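Local structure of McyG protein (Microcystis aeruginosa PCC 7806, 4R0M) at residues L56-L62 with A89-I95; G70-Q76 with I95-T101; Q81-A86 with V155-R159; I135-E139 with W150-S154. The protein binds phenylalanyl-adenylate in an adenylation domain and probably passes the activated acyl group to its peptidyl carrier domain during microcystin synthesis. All blocks are in the same frame, centred on the assembly; numbering follows the deposited sequence.

Contact 1 (L56-L62 with A89-I95)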
loop_
_atom_site.group_PDB
_atom_site.type_symbol
_atom_site.label_atom_id
_atom_site.label_comp_id
_atom_site.label_asym_id
_atom_site.label_seq_id
_atom_site.Cartn_x
_atom_site.Cartn_y
_atom_site.Cartn_z
ATOM N N LEU A 56 17.524 -1.381 21.017
ATOM C CA LEU A 56 18.940 -1.486 21.399
ATOM C C LEU A 56 19.361 -2.923 21.698
ATOM O O LEU A 56 20.470 -3.336 21.347
ATOM C CB LEU A 56 19.255 -0.597 22.610
ATOM C CG LEU A 56 19.328 0.924 22.446
ATOM C CD1 LEU A 56 19.580 1.584 23.794
ATOM C CD2 LEU A 56 20.404 1.331 21.450
ATOM N N VAL A 57 18.473 -3.670 22.353
ATOM C CA VAL A 57 18.719 -5.074 22.689
ATOM C C VAL A 57 18.804 -5.914 21.416
ATOM O O VAL A 57 19.728 -6.713 21.259
ATOM C CB VAL A 57 17.631 -5.640 23.637
ATOM C CG1 VAL A 57 17.846 -7.127 23.889
ATOM C CG2 VAL A 57 17.620 -4.882 24.959
ATOM N N ILE A 58 17.843 -5.715 20.512
ATOM C CA ILE A 58 17.813 -6.413 19.225
ATOM C C ILE A 58 19.033 -6.036 18.386
ATOM O O ILE A 58 19.662 -6.905 17.775
ATOM C CB ILE A 58 16.507 -6.125 18.445
ATOM C CG1 ILE A 58 15.301 -6.682 19.209
ATOM C CG2 ILE A 58 16.564 -6.723 17.042
ATOM C CD1 ILE A 58 14.006 -5.946 18.949
ATOM N N LEU A 59 19.360 -4.742 18.374
ATOM C CA LEU A 59 20.538 -4.237 17.670
ATOM C C LEU A 59 21.826 -4.919 18.131
ATOM O O LEU A 59 22.671 -5.276 17.309
ATOM C CB LEU A 59 20.657 -2.716 17.827
ATOM C CG LEU A 59 21.872 -2.007 17.214
ATOM C CD1 LEU A 59 22.056 -2.344 15.737
ATOM C CD2 LEU A 59 21.754 -0.504 17.416
ATOM N N ASN A 60 21.969 -5.092 19.444
ATOM C CA ASN A 60 23.114 -5.795 20.012
ATOM C C ASN A 60 23.154 -7.254 19.561
ATOM O O ASN A 60 24.224 -7.789 19.261
ATOM C CB ASN A 60 23.107 -5.701 21.540
ATOM C CG ASN A 60 24.341 -6.321 22.168
ATOM O OD1 ASN A 60 25.473 -5.953 21.844
ATOM N ND2 ASN A 60 24.129 -7.270 23.071
ATOM N N GLY A 61 21.982 -7.884 19.513
ATOM C CA GLY A 61 21.836 -9.230 18.967
ATOM C C GLY A 61 22.284 -9.305 17.520
ATOM O O GLY A 61 22.956 -10.257 17.124
ATOM N N LEU A 62 21.912 -8.296 16.734
ATOM C CA LEU A 62 22.329 -8.207 15.336
ATOM C C LEU A 62 23.849 -8.093 15.207
ATOM O O LEU A 62 24.466 -8.827 14.431
ATOM C CB LEU A 62 21.635 -7.036 14.626
ATOM C CG LEU A 62 20.141 -7.179 14.307
ATOM C CD1 LEU A 62 19.520 -5.824 14.006
ATOM C CD2 LEU A 62 19.908 -8.145 13.153
ATOM N N ALA A 89 15.548 -1.115 15.418
ATOM C CA ALA A 89 16.873 -1.639 15.748
ATOM C C ALA A 89 17.847 -1.387 14.597
ATOM O O ALA A 89 18.953 -0.885 14.811
ATOM C CB ALA A 89 16.802 -3.122 16.068
ATOM N N CYS A 90 17.415 -1.736 13.385
ATOM C CA CYS A 90 18.187 -1.518 12.168
ATOM C C CYS A 90 18.442 -0.032 11.921
ATOM O O CYS A 90 19.561 0.359 11.570
ATOM C CB CYS A 90 17.471 -2.141 10.961
ATOM S SG CYS A 90 17.347 -3.948 11.011
ATOM N N PHE A 91 17.412 0.791 12.107
ATOM C CA PHE A 91 17.548 2.242 11.938
ATOM C C PHE A 91 18.643 2.825 12.838
ATOM O O PHE A 91 19.488 3.594 12.375
ATOM C CB PHE A 91 16.218 2.963 12.194
ATOM C CG PHE A 91 15.186 2.769 11.112
ATOM C CD1 PHE A 91 15.554 2.424 9.813
ATOM C CD2 PHE A 91 13.838 2.970 11.387
ATOM C CE1 PHE A 91 14.594 2.261 8.822
ATOM C CE2 PHE A 91 12.876 2.810 10.398
ATOM C CZ PHE A 91 13.254 2.453 9.114
ATOM N N LEU A 92 18.628 2.437 14.114
ATOM C CA LEU A 92 19.580 2.943 15.105
ATOM C C LEU A 92 21.023 2.524 14.829
ATOM O O LEU A 92 21.953 3.288 15.088
ATOM C CB LEU A 92 19.181 2.506 16.518
ATOM C CG LEU A 92 17.857 2.963 17.139
ATOM C CD1 LEU A 92 17.661 2.274 18.480
ATOM C CD2 LEU A 92 17.780 4.472 17.306
ATOM N N GLY A 93 21.208 1.314 14.302
ATOM C CA GLY A 93 22.548 0.784 14.054
ATOM C C GLY A 93 23.132 1.084 12.687
ATOM O O GLY A 93 24.257 0.684 12.391
ATOM N N GLY A 94 22.373 1.787 11.852
ATOM C CA GLY A 94 22.787 2.052 10.477
ATOM C C GLY A 94 22.759 0.811 9.599
ATOM O O GLY A 94 23.434 0.760 8.570
ATOM N N ILE A 95 21.993 -0.193 10.022
ATOM C CA ILE A 95 21.744 -1.392 9.225
ATOM C C ILE A 95 20.478 -1.130 8.418
ATOM O O ILE A 95 19.499 -0.615 8.951
ATOM C CB ILE A 95 21.557 -2.639 10.121
ATOM C CG1 ILE A 95 22.832 -2.920 10.926
ATOM C CG2 ILE A 95 21.176 -3.861 9.289
ATOM C CD1 ILE A 95 22.613 -3.772 12.159
#
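Leu59 and Ala89 meet where two helices of the AMP-binding domain, 48-64 and 80-93, cross in the layer that flanks its four-stranded parallel sheet. The short segments cross at -71° with axes 8.5 Å apart at their closest, and the small Ala89 lets the backbones come near. Ala89 CB sits 3.7 Å from Ile58 CG2 and also rests against the base of Leu59.

The tight part is the end of Leu59. With CG anti to the backbone N (chi1 177°), the fork of this leucine is laid across the last turn of the other helix. Leu59 CD1 lies 3.6 Å from Gly93 CA, and CD2 is equally close to Gly93 N. Gly93 suits this place because it has no side chain, so the methyls pack directly on main chain. Gly94 follows with positive phi and closes the helix in a Schellman motif, a backbone shape that glycine adopts readily. The chain then turns so that Ile95 points back into the interface, its CD1 3.9 Å from Leu59 CD1.

Packing is looser at the other end. Leu56, partly exposed, starts out away from helix 80-93 and returns only through CD2, which meets Leu92 CD1 at 4.2 Å with the two side chains crossing at about a right angle. Leu168 touches both Leu56 and Leu59 there. No hydrogen bond joins the segments; shape and apolar surface do the work. On the buried flank, Leu62 CD1 fits between two partners, 4.1 Å from both Cys90 SG and Ile95 CD1.

Contact 2 (G70-Q76 with I95-T101)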
loop_
_atom_site.group_PDB
_atom_site.type_symbol
_atom_site.label_atom_id
_atom_site.label_comp_id
_atom_site.label_asym_id
_atom_site.label_seq_id
_atom_site.Cartn_x
_atom_site.Cartn_y
_atom_site.Cartn_z
ATOM N N GLY A 70 25.808 -0.540 7.452
ATOM C CA GLY A 70 25.780 -0.551 5.992
ATOM C C GLY A 70 25.278 -1.846 5.375
ATOM O O GLY A 70 24.903 -1.869 4.202
ATOM N N HIS A 71 25.275 -2.925 6.157
ATOM C CA HIS A 71 24.743 -4.206 5.700
ATOM C C HIS A 71 23.246 -4.168 5.616
ATOM O O HIS A 71 22.599 -3.323 6.237
ATOM C CB HIS A 71 25.171 -5.351 6.618
ATOM C CG HIS A 71 26.608 -5.785 6.437
ATOM N ND1 HIS A 71 27.266 -6.507 7.368
ATOM C CD2 HIS A 71 27.512 -5.570 5.395
ATOM C CE1 HIS A 71 28.521 -6.748 6.942
ATOM N NE2 HIS A 71 28.670 -6.172 5.735
ATOM N N LYS A 72 22.687 -5.096 4.845
ATOM C CA LYS A 72 21.243 -5.209 4.698
ATOM C C LYS A 72 20.725 -6.485 5.347
ATOM O O LYS A 72 21.413 -7.509 5.357
ATOM C CB LYS A 72 20.855 -5.146 3.219
ATOM C CG LYS A 72 20.912 -3.737 2.643
ATOM C CD LYS A 72 21.047 -3.732 1.133
ATOM C CE LYS A 72 22.499 -3.613 0.696
ATOM N NZ LYS A 72 22.980 -2.206 0.764
ATOM N N VAL A 73 19.525 -6.404 5.920
ATOM C CA VAL A 73 18.835 -7.575 6.471
ATOM C C VAL A 73 17.386 -7.624 5.981
ATOM O O VAL A 73 16.697 -6.600 5.947
ATOM C CB VAL A 73 18.881 -7.636 8.023
ATOM C CG1 VAL A 73 20.312 -7.750 8.526
ATOM C CG2 VAL A 73 18.192 -6.432 8.649
ATOM N N ILE A 74 16.937 -8.815 5.593
ATOM C CA ILE A 74 15.572 -9.009 5.106
ATOM C C ILE A 74 14.614 -9.229 6.274
ATOM O O ILE A 74 14.923 -9.967 7.206
ATOM C CB ILE A 74 15.484 -10.180 4.094
ATOM C CG1 ILE A 74 16.255 -9.833 2.814
ATOM C CG2 ILE A 74 14.029 -10.524 3.774
ATOM C CD1 ILE A 74 16.287 -10.936 1.773
ATOM N N LEU A 75 13.455 -8.579 6.216
ATOM C CA LEU A 75 12.424 -8.745 7.241
ATOM C C LEU A 75 11.274 -9.618 6.751
ATOM O O LEU A 75 10.654 -9.338 5.719
ATOM C CB LEU A 75 11.898 -7.385 7.715
ATOM C CG LEU A 75 12.639 -6.621 8.820
ATOM C CD1 LEU A 75 14.030 -6.157 8.402
ATOM C CD2 LEU A 75 11.796 -5.443 9.290
ATOM N N GLN A 76 11.015 -10.685 7.502
ATOM C CA GLN A 76 9.903 -11.594 7.248
ATOM C C GLN A 76 9.179 -11.857 8.567
ATOM O O GLN A 76 9.167 -12.976 9.083
ATOM C CB GLN A 76 10.408 -12.898 6.620
ATOM C CG GLN A 76 10.843 -12.759 5.169
ATOM C CD GLN A 76 9.665 -12.707 4.214
ATOM O OE1 GLN A 76 9.142 -11.634 3.905
ATOM N NE2 GLN A 76 9.231 -13.872 3.755
ATOM N N ILE A 95 21.993 -0.193 10.022
ATOM C CA ILE A 95 21.744 -1.392 9.225
ATOM C C ILE A 95 20.478 -1.130 8.418
ATOM O O ILE A 95 19.499 -0.615 8.951
ATOM C CB ILE A 95 21.557 -2.639 10.121
ATOM C CG1 ILE A 95 22.832 -2.920 10.926
ATOM C CG2 ILE A 95 21.176 -3.861 9.289
ATOM C CD1 ILE A 95 22.613 -3.772 12.159
ATOM N N ILE A 96 20.508 -1.461 7.131
ATOM C CA ILE A 96 19.369 -1.201 6.253
ATOM C C ILE A 96 18.368 -2.363 6.289
ATOM O O ILE A 96 18.671 -3.459 5.809
ATOM C CB ILE A 96 19.817 -0.896 4.804
ATOM C CG1 ILE A 96 20.744 0.328 4.777
ATOM C CG2 ILE A 96 18.611 -0.668 3.899
ATOM C CD1 ILE A 96 21.662 0.393 3.575
ATOM N N PRO A 97 17.172 -2.127 6.865
ATOM C CA PRO A 97 16.144 -3.163 6.864
ATOM C C PRO A 97 15.489 -3.271 5.489
ATOM O O PRO A 97 15.291 -2.256 4.814
ATOM C CB PRO A 97 15.137 -2.661 7.899
ATOM C CG PRO A 97 15.273 -1.176 7.865
ATOM C CD PRO A 97 16.692 -0.871 7.472
ATOM N N VAL A 98 15.186 -4.499 5.077
ATOM C CA VAL A 98 14.523 -4.744 3.799
ATOM C C VAL A 98 13.240 -5.530 4.070
ATOM O O VAL A 98 13.232 -6.765 4.014
ATOM C CB VAL A 98 15.444 -5.480 2.796
ATOM C CG1 VAL A 98 14.788 -5.571 1.423
ATOM C CG2 VAL A 98 16.790 -4.772 2.683
ATOM N N PRO A 99 12.151 -4.810 4.395
ATOM C CA PRO A 99 10.894 -5.466 4.729
ATOM C C PRO A 99 10.227 -6.033 3.485
ATOM O O PRO A 99 10.101 -5.339 2.475
ATOM C CB PRO A 99 10.042 -4.330 5.325
ATOM C CG PRO A 99 10.966 -3.166 5.505
ATOM C CD PRO A 99 12.032 -3.347 4.470
ATOM N N LEU A 100 9.831 -7.296 3.558
ATOM C CA LEU A 100 9.116 -7.936 2.461
ATOM C C LEU A 100 7.837 -8.589 2.978
ATOM O O LEU A 100 7.749 -8.949 4.154
ATOM C CB LEU A 100 10.011 -8.956 1.745
ATOM C CG LEU A 100 11.232 -8.421 0.980
ATOM C CD1 LEU A 100 12.169 -9.556 0.596
ATOM C CD2 LEU A 100 10.834 -7.615 -0.249
ATOM N N THR A 101 6.852 -8.717 2.094
ATOM C CA THR A 101 5.572 -9.336 2.420
ATOM C C THR A 101 5.786 -10.764 2.910
ATOM O O THR A 101 6.545 -11.528 2.311
ATOM C CB THR A 101 4.630 -9.343 1.194
ATOM O OG1 THR A 101 4.462 -8.003 0.714
ATOM C CG2 THR A 101 3.256 -9.925 1.544
#
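Ile95 begins the second segment by laying CG2 3.4 Å from His71 O and against Val73 CG2, just ahead of a parallel strand pair. Strands 72-76 and 96-99 are joined through helix 80-93 as a beta-alpha-beta crossover. Ile96 makes the first bond, N to His71 O at 2.9 Å, and its own O receives Val73 N. Its side chain runs beside that of Lys72, both pointing the same way, with Ile96 CB 3.7 Å from Lys72 CG; the aliphatic part of the lysine thus serves as apolar surface.

Pro97 lies on the other face with Val73 and Leu75, where its CB meets Leu75 CD1 at 3.7 Å and its ring packs under Leu87 and Phe91 of helix 80-93. Val98 returns to the face of Lys72 and Ile74. Val98 N reaches Val73 O at 2.7 Å, and its O accepts Leu75 N, which approaches 53° out of the carbonyl plane. Pro99 again turns to the helix side, beside Leu75 CB. Leu100 gives the last backbone bond, N to Leu75 O at 3.1 Å, while its CD1 crosses to Ile74 CG2 at 3.8 Å. Thr101 leaves the pair, and its OG1 bonds Asp225 OD2; the Thr101 side chain is about 9 Å from the bound adenylate.

The pairing is compatible with the prolines. Only the N-H groups of Ile96, Val98 and Leu100 are used toward strand 72-76, so Pro97 and Pro99 lack a donor exactly where this pairing needs none. That agrees with the place of 96-99 as an outermost strand of its sheet, where proline would hinder further pairing.

Contact 3 (Q81-A86 with V155-R159)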
loop_
_atom_site.group_PDB
_atom_site.type_symbol
_atom_site.label_atom_id
_atom_site.label_comp_id
_atom_site.label_asym_id
_atom_site.label_seq_id
_atom_site.Cartn_x
_atom_site.Cartn_y
_atom_site.Cartn_z
ATOM N N GLN A 81 4.513 -6.801 17.070
ATOM C CA GLN A 81 5.310 -6.552 18.276
ATOM C C GLN A 81 6.787 -6.892 18.076
ATOM O O GLN A 81 7.633 -6.502 18.886
ATOM C CB GLN A 81 4.762 -7.341 19.471
ATOM C CG GLN A 81 3.337 -6.989 19.878
ATOM C CD GLN A 81 2.293 -7.892 19.235
ATOM O OE1 GLN A 81 2.123 -7.910 18.009
ATOM N NE2 GLN A 81 1.579 -8.645 20.067
ATOM N N ASP A 82 7.087 -7.630 17.009
ATOM C CA ASP A 82 8.458 -7.998 16.665
ATOM C C ASP A 82 9.000 -7.161 15.514
ATOM O O ASP A 82 10.194 -6.866 15.466
ATOM C CB ASP A 82 8.537 -9.479 16.290
ATOM C CG ASP A 82 8.486 -10.399 17.494
ATOM O OD1 ASP A 82 8.451 -9.897 18.639
ATOM O OD2 ASP A 82 8.487 -11.634 17.289
ATOM N N PHE A 83 8.118 -6.791 14.588
ATOM C CA PHE A 83 8.511 -6.079 13.372
ATOM C C PHE A 83 9.049 -4.677 13.663
ATOM O O PHE A 83 10.173 -4.351 13.283
ATOM C CB PHE A 83 7.335 -6.013 12.387
ATOM C CG PHE A 83 7.674 -5.382 11.064
ATOM C CD1 PHE A 83 7.783 -3.997 10.936
ATOM C CD2 PHE A 83 7.865 -6.171 9.935
ATOM C CE1 PHE A 83 8.091 -3.415 9.717
ATOM C CE2 PHE A 83 8.167 -5.595 8.711
ATOM C CZ PHE A 83 8.280 -4.216 8.602
ATOM N N ILE A 84 8.244 -3.859 14.336
ATOM C CA ILE A 84 8.601 -2.463 14.609
ATOM C C ILE A 84 9.884 -2.309 15.453
ATOM O O ILE A 84 10.771 -1.542 15.073
ATOM C CB ILE A 84 7.410 -1.666 15.196
ATOM C CG1 ILE A 84 6.254 -1.633 14.184
ATOM C CG2 ILE A 84 7.829 -0.248 15.550
ATOM C CD1 ILE A 84 4.910 -1.239 14.760
ATOM N N PRO A 85 10.003 -3.046 16.577
ATOM C CA PRO A 85 11.270 -2.970 17.307
ATOM C C PRO A 85 12.490 -3.405 16.488
ATOM O O PRO A 85 13.558 -2.805 16.622
ATOM C CB PRO A 85 11.040 -3.906 18.496
ATOM C CG PRO A 85 9.570 -3.844 18.722
ATOM C CD PRO A 85 8.992 -3.807 17.337
ATOM N N ALA A 86 12.328 -4.424 15.644
ATOM C CA ALA A 86 13.413 -4.895 14.776
ATOM C C ALA A 86 13.757 -3.892 13.676
ATOM O O ALA A 86 14.925 -3.743 13.309
ATOM C CB ALA A 86 13.067 -6.245 14.169
ATOM N N VAL A 155 13.422 -12.639 16.097
ATOM C CA VAL A 155 13.609 -11.425 16.891
ATOM C C VAL A 155 13.779 -11.772 18.376
ATOM O O VAL A 155 14.602 -11.169 19.068
ATOM C CB VAL A 155 12.445 -10.428 16.683
ATOM C CG1 VAL A 155 12.594 -9.212 17.588
ATOM C CG2 VAL A 155 12.372 -9.989 15.229
ATOM N N ASN A 156 13.016 -12.760 18.846
ATOM C CA ASN A 156 13.088 -13.217 20.234
ATOM C C ASN A 156 14.413 -13.871 20.629
ATOM O O ASN A 156 14.775 -13.870 21.807
ATOM C CB ASN A 156 11.910 -14.139 20.568
ATOM C CG ASN A 156 10.630 -13.371 20.857
ATOM O OD1 ASN A 156 9.542 -13.786 20.454
ATOM N ND2 ASN A 156 10.753 -12.245 21.559
ATOM N N GLU A 157 15.130 -14.426 19.656
ATOM C CA GLU A 157 16.476 -14.932 19.909
ATOM C C GLU A 157 17.469 -13.772 20.029
ATOM O O GLU A 157 18.404 -13.832 20.829
ATOM C CB GLU A 157 16.923 -15.912 18.823
ATOM C CG GLU A 157 18.076 -16.808 19.256
ATOM C CD GLU A 157 18.802 -17.466 18.095
ATOM O OE1 GLU A 157 18.143 -17.854 17.106
ATOM O OE2 GLU A 157 20.042 -17.604 18.176
ATOM N N LEU A 158 17.254 -12.724 19.234
ATOM C CA LEU A 158 18.077 -11.511 19.289
ATOM C C LEU A 158 17.832 -10.730 20.575
ATOM O O LEU A 158 18.720 -10.026 21.056
ATOM C CB LEU A 158 17.812 -10.608 18.079
ATOM C CG LEU A 158 18.110 -11.128 16.669
ATOM C CD1 LEU A 158 17.428 -10.239 15.645
ATOM C CD2 LEU A 158 19.601 -11.210 16.388
ATOM N N ARG A 159 16.624 -10.860 21.119
ATOM C CA ARG A 159 16.260 -10.245 22.394
ATOM C C ARG A 159 16.962 -10.911 23.584
ATOM O O ARG A 159 17.025 -10.337 24.672
ATOM C CB ARG A 159 14.742 -10.287 22.597
ATOM C CG ARG A 159 13.965 -9.258 21.791
ATOM C CD ARG A 159 12.540 -9.125 22.304
ATOM N NE ARG A 159 11.824 -8.028 21.655
ATOM C CZ ARG A 159 10.858 -8.180 20.752
ATOM N NH1 ARG A 159 10.469 -9.392 20.376
ATOM N NH2 ARG A 159 10.271 -7.114 20.225
HETATM O O HOH W 1 10.686 -13.700 17.288
#
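Val155 overlaps the flank of Asp82: the two side chains slide past each other in opposite directions, and Val155 CG2 reaches on to Ala86 CB at 4.0 Å. A compact branched residue suits the close approach to helix 80-93, where Ile58 of helix 48-64 also touches it.

Above this apolar patch, Arg159 stretches across. Its chain is extended from CG to NE, which carries the guanidinium over Val155 CG1 to the first turns of helix 80-93. Arg159 NH1 forms a salt bridge with Asp82 OD1 at 2.7 Å, almost straight at 172°. The oxygen lies in the guanidinium plane, yet the arginine comes to the carboxylate from above, and the two planes are turned 49° apart. Arg159 NH2 bonds Gln81 O at 3.0 Å and also pairs with Asp54 of helix 48-64, so one arginine ties together two helices besides its own segment. Two nearby carboxylates would be expected to favour its positive charge.

The other carboxylate oxygen is held as well. A water donates to Asp82 OD2 at 3.0 Å and accepts from Asn156 N at the same distance, linking the acid to an N-H in the first turn of helix 155-158.

Pro85 explains why Gln81 O is available. Proline has no N-H, so Pro85 cannot bond back to the preceding turn and the helix kinks; its CG lies 3.7 Å from Arg159 NH2, at the guanidinium edge. The arrangement is thus a proline kink in an alpha/beta domain, with an arginine donor supplied to the carbonyl that loses its usual helical partner.

Contact 4 (I135-E139 with W150-S154)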
loop_
_atom_site.group_PDB
_atom_site.type_symbol
_atom_site.label_atom_id
_atom_site.label_comp_id
_atom_site.label_asym_id
_atom_site.label_seq_id
_atom_site.Cartn_x
_atom_site.Cartn_y
_atom_site.Cartn_z
ATOM N N ILE A 135 9.714 -18.910 11.723
ATOM C CA ILE A 135 11.133 -19.292 11.634
ATOM C C ILE A 135 11.369 -20.647 10.945
ATOM O O ILE A 135 12.200 -20.748 10.037
ATOM C CB ILE A 135 11.838 -19.223 13.024
ATOM C CG1 ILE A 135 13.333 -19.543 12.919
ATOM C CG2 ILE A 135 11.166 -20.127 14.054
ATOM C CD1 ILE A 135 14.214 -18.325 12.757
ATOM N N THR A 136 10.621 -21.665 11.362
ATOM C CA THR A 136 10.813 -23.036 10.879
ATOM C C THR A 136 10.439 -23.195 9.402
ATOM O O THR A 136 11.168 -23.838 8.642
ATOM C CB THR A 136 10.025 -24.049 11.741
ATOM O OG1 THR A 136 10.207 -23.738 13.128
ATOM C CG2 THR A 136 10.499 -25.477 11.477
ATOM N N GLU A 137 9.311 -22.601 9.011
ATOM C CA GLU A 137 8.825 -22.644 7.627
ATOM C C GLU A 137 9.817 -22.022 6.647
ATOM O O GLU A 137 10.037 -22.554 5.559
ATOM C CB GLU A 137 7.486 -21.912 7.499
ATOM C CG GLU A 137 6.335 -22.539 8.262
ATOM C CD GLU A 137 5.160 -21.593 8.416
ATOM O OE1 GLU A 137 4.740 -20.984 7.406
ATOM O OE2 GLU A 137 4.653 -21.459 9.550
ATOM N N ILE A 138 10.405 -20.895 7.044
ATOM C CA ILE A 138 11.316 -20.142 6.185
ATOM C C ILE A 138 12.662 -20.856 6.032
ATOM O O ILE A 138 13.255 -20.837 4.950
ATOM C CB ILE A 138 11.473 -18.680 6.670
ATOM C CG1 ILE A 138 10.104 -17.985 6.669
ATOM C CG2 ILE A 138 12.457 -17.910 5.795
ATOM C CD1 ILE A 138 10.075 -16.631 7.349
ATOM N N GLU A 139 13.125 -21.498 7.103
ATOM C CA GLU A 139 14.338 -22.321 7.044
ATOM C C GLU A 139 14.137 -23.536 6.137
ATOM O O GLU A 139 15.020 -23.882 5.351
ATOM C CB GLU A 139 14.773 -22.766 8.445
ATOM C CG GLU A 139 15.363 -21.652 9.300
ATOM C CD GLU A 139 15.898 -22.139 10.636
ATOM O OE1 GLU A 139 15.210 -22.934 11.314
ATOM O OE2 GLU A 139 17.012 -21.716 11.015
ATOM N N TRP A 150 21.661 -19.637 3.292
ATOM C CA TRP A 150 20.346 -19.259 3.806
ATOM C C TRP A 150 20.350 -19.280 5.305
ATOM O O TRP A 150 20.534 -20.334 5.920
ATOM C CB TRP A 150 19.312 -20.240 3.269
ATOM C CG TRP A 150 17.860 -19.860 3.446
ATOM C CD1 TRP A 150 16.980 -20.302 4.430
ATOM C CD2 TRP A 150 17.052 -18.982 2.582
ATOM N NE1 TRP A 150 15.731 -19.768 4.248
ATOM C CE2 TRP A 150 15.704 -18.966 3.160
ATOM C CE3 TRP A 150 17.305 -18.229 1.439
ATOM C CZ2 TRP A 150 14.671 -18.225 2.601
ATOM C CZ3 TRP A 150 16.253 -17.485 0.883
ATOM C CH2 TRP A 150 14.970 -17.485 1.451
ATOM N N GLN A 151 20.160 -18.107 5.905
ATOM C CA GLN A 151 20.153 -17.965 7.361
ATOM C C GLN A 151 18.947 -17.172 7.838
ATOM O O GLN A 151 18.644 -16.099 7.309
ATOM C CB GLN A 151 21.447 -17.309 7.853
ATOM C CG GLN A 151 22.582 -18.284 8.131
ATOM C CD GLN A 151 22.377 -19.091 9.408
ATOM O OE1 GLN A 151 21.792 -18.609 10.383
ATOM N NE2 GLN A 151 22.869 -20.327 9.409
ATOM N N VAL A 152 18.261 -17.715 8.839
ATOM C CA VAL A 152 17.086 -17.077 9.423
ATOM C C VAL A 152 17.235 -17.029 10.942
ATOM O O VAL A 152 17.685 -17.998 11.558
ATOM C CB VAL A 152 15.776 -17.820 9.061
ATOM C CG1 VAL A 152 14.568 -16.927 9.311
ATOM C CG2 VAL A 152 15.788 -18.283 7.608
ATOM N N ILE A 153 16.864 -15.899 11.538
ATOM C CA ILE A 153 16.884 -15.753 12.994
ATOM C C ILE A 153 15.627 -15.034 13.499
ATOM O O ILE A 153 15.124 -14.113 12.855
ATOM C CB ILE A 153 18.188 -15.068 13.492
ATOM C CG1 ILE A 153 18.310 -15.180 15.017
ATOM C CG2 ILE A 153 18.281 -13.620 13.010
ATOM C CD1 ILE A 153 19.711 -14.969 15.549
ATOM N N SER A 154 15.115 -15.478 14.643
ATOM C CA SER A 154 13.944 -14.849 15.246
ATOM C C SER A 154 14.338 -13.605 16.040
ATOM O O SER A 154 15.445 -13.527 16.584
ATOM C CB SER A 154 13.195 -15.838 16.142
ATOM O OG SER A 154 13.937 -16.128 17.313
#
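Val152, Ile135 and Ile138 form the apolar centre where the start of helix 135-144 packs on strand 152-154. Val152 points at the helix and divides its two methyls. Val152 CG1 meets Ile135 CD1 at 3.7 Å, while CG2 settles between Ile138 CG2 and Glu139 CG, each 3.8 Å away. A beta-branched residue suits a strand and fills this groove. Glu139, exposed, packs chiefly through its aliphatic stem.

Ile135 has CG1 anti to the backbone N (chi1 -177°), which points it toward the strand, and a chi2 of 94° turns CD1 across the strand backbone, 3.5 Å from Ser154 N. Ile138 works in the other direction: its CG2 lies 3.9 Å from Trp150 CZ2, the side chains at about a right angle. The indole adds the polar link, Trp150 NE1 to Ile138 O at 2.8 Å. That bond is bent, the donor 42° out of the carbonyl plane, and it satisfies the indole N-H at the ring edge.

Helix and strand run antiparallel, as the return leg of the crossover from strand 128-130 requires. Ser130 lies against both Ile138 and Val152, Trp120 of helix 111-122 meets Trp150 edge-to-face, and Ser154 caps helix 155-158 through Glu157 N.

Overall arrangement
All four contacts lie in one alpha/beta region of the AMP-binding domain, around a parallel sheet ordered 96-99, 72-76, 128-130, 152-154. Contacts 2 and 4, with centres 14 Å apart, sit at its two edges. Helix 80-93 covers the face of Val73 and Leu75 and is shared by contacts 1 and 3, whose centres are 10 Å apart; helices 111-122 and 135-144 pack on the other face. Contacts 1, 2 and 3 interleave along the chain, whereas contact 4 lies wholly between the two segments of contact 3. Contacts 1 and 4 have centres 19 Å apart and do not touch. Successive crossovers thus become one packed unit, whose Thr101 side chain comes to about 9 Å from the adenylate.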